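Local coordinates for periplasmic sensor hybrid histidine kinase (Anaeromyxobacter dehalogenans, PDB 4K0D), which probably phosphorylates itself on histidine in response to signals sensed by this zinc-binding, helical-bundle periplasmic domain, at residues 28-33 with 57-62. Residues are numbered along the deposited sequence; the frame is centred on the assembly and turned at random.
Sequences SAVLHV and RRLEGA. With ZN (zinc ion), chain C.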
# COMPACT_ATOMS: atom_id res chain seq x y z
N SER B 28 7.13 2.32 -6.75
CA SER B 28 8.17 1.31 -7.09
C SER B 28 8.59 1.29 -8.61
O SER B 28 9.80 1.25 -8.96
CB SER B 28 7.68 -0.05 -6.62
OG SER B 28 8.72 -0.96 -6.39
N ALA B 29 7.63 1.43 -9.51
CA ALA B 29 7.94 1.38 -10.95
C ALA B 29 8.82 2.60 -11.28
O ALA B 29 9.68 2.59 -12.16
CB ALA B 29 6.62 1.39 -11.79
N VAL B 30 8.58 3.69 -10.60
CA VAL B 30 9.30 4.90 -10.87
C VAL B 30 10.72 4.74 -10.36
O VAL B 30 11.67 5.02 -11.11
CB VAL B 30 8.60 6.15 -10.23
CG1 VAL B 30 9.52 7.34 -10.21
CG2 VAL B 30 7.39 6.47 -10.99
N LEU B 31 10.87 4.22 -9.14
CA LEU B 31 12.21 3.92 -8.63
C LEU B 31 12.92 3.01 -9.59
O LEU B 31 14.09 3.19 -9.87
CB LEU B 31 12.16 3.21 -7.30
CG LEU B 31 11.88 4.18 -6.15
CD1 LEU B 31 11.51 3.50 -4.86
CD2 LEU B 31 13.09 5.08 -5.93
N HIS B 32 12.20 2.01 -10.07
CA HIS B 32 12.81 0.91 -10.81
C HIS B 32 13.29 1.47 -12.15
O HIS B 32 14.36 1.11 -12.61
CB HIS B 32 11.90 -0.32 -10.95
CG HIS B 32 12.58 -1.50 -11.60
ND1 HIS B 32 13.43 -2.33 -10.92
CD2 HIS B 32 12.55 -1.96 -12.87
CE1 HIS B 32 13.93 -3.24 -11.74
NE2 HIS B 32 13.41 -3.04 -12.94
N VAL B 33 12.55 2.38 -12.76
CA VAL B 33 13.03 2.98 -13.99
C VAL B 33 14.32 3.79 -13.68
O VAL B 33 15.24 3.79 -14.46
CB VAL B 33 12.00 3.90 -14.66
CG1 VAL B 33 12.70 4.79 -15.65
CG2 VAL B 33 10.79 3.08 -15.37
N ARG B 57 8.01 -0.60 -19.46
CA ARG B 57 6.71 -1.27 -19.64
C ARG B 57 6.01 -1.48 -18.31
O ARG B 57 4.79 -1.30 -18.21
CB ARG B 57 6.88 -2.64 -20.35
CG ARG B 57 7.43 -2.49 -21.79
N ARG B 58 6.77 -1.85 -17.29
CA ARG B 58 6.24 -1.93 -15.96
C ARG B 58 5.67 -0.57 -15.45
O ARG B 58 4.60 -0.52 -14.87
CB ARG B 58 7.31 -2.43 -15.05
CG ARG B 58 6.90 -2.39 -13.63
CD ARG B 58 8.00 -3.00 -12.80
NE ARG B 58 7.83 -2.71 -11.39
CZ ARG B 58 8.76 -2.92 -10.47
NH1 ARG B 58 9.92 -3.47 -10.80
NH2 ARG B 58 8.52 -2.57 -9.20
N LEU B 59 6.38 0.52 -15.70
CA LEU B 59 5.88 1.81 -15.29
C LEU B 59 4.62 2.14 -16.05
O LEU B 59 3.69 2.67 -15.48
CB LEU B 59 6.91 2.91 -15.52
CG LEU B 59 6.47 4.33 -15.21
CD1 LEU B 59 5.95 4.51 -13.77
CD2 LEU B 59 7.66 5.28 -15.49
N GLU B 60 4.57 1.89 -17.34
CA GLU B 60 3.33 2.21 -18.04
C GLU B 60 2.13 1.39 -17.43
O GLU B 60 1.04 1.92 -17.27
CB GLU B 60 3.46 1.92 -19.54
CG GLU B 60 4.30 2.91 -20.26
CD GLU B 60 5.16 2.29 -21.41
OE1 GLU B 60 4.99 1.12 -21.79
OE2 GLU B 60 6.05 2.99 -21.92
N GLY B 61 2.37 0.14 -17.06
CA GLY B 61 1.33 -0.71 -16.45
C GLY B 61 0.94 -0.20 -15.07
O GLY B 61 -0.23 -0.17 -14.73
N ALA B 62 1.90 0.20 -14.25
CA ALA B 62 1.58 0.72 -12.92
C ALA B 62 0.80 2.02 -13.01
O ALA B 62 -0.07 2.31 -12.17
CB ALA B 62 2.85 0.96 -12.10
ZN ZN C . 13.79 -2.33 -8.91
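Arg58, Leu59 and Ala29 bring together two neighbouring antiparallel helices, 16-42 and 46-68, in the helical bundle of this periplasmic sensor domain. The axes of the short segments approach to 8.7 Å and run at 161°, and a small residue suits the place where the backbones come nearest: the methyl CB of Ala29 sits 3.6 Å from CA of Leu59. On its flank CB of Ala62, another small side chain, meets the same methyl at 3.8 Å. Leu59 fills the buried side with its two branches, CD1 against CG2 of Val30 at 3.7 Å and CD2 against CG2 of Val33, while Val86 and Glu90 of helix 73-102 pack on it from outside the pair. Toward the subunit interface an arginine suits the place, long enough to reach the metal site and ending in a flat cation that can lie over a ring and pair with a carboxylate. CG of Arg58 stands anti to the backbone N (chi1 174°) and the chain stays extended to NE, which carries the guanidinium over the gap to the flank of helix 16-42, beside Ala29, Ser28 and His32. There NH2 forms a salt bridge with Glu14 of the second subunit, whose carboxylate also binds the zinc ion held by His32 and by Asp10 of that subunit. A methionine in place of Arg58 would probably leave OE1 of Glu14 of the second subunit without its guanidinium partner and take away the N-H group that lies over the His32 ring. That ring presents ND1 to the zinc ion at 2.0 Å, and NH1 of Arg58 lies over one face of it, offset toward the rim and 3.4 Å from CG.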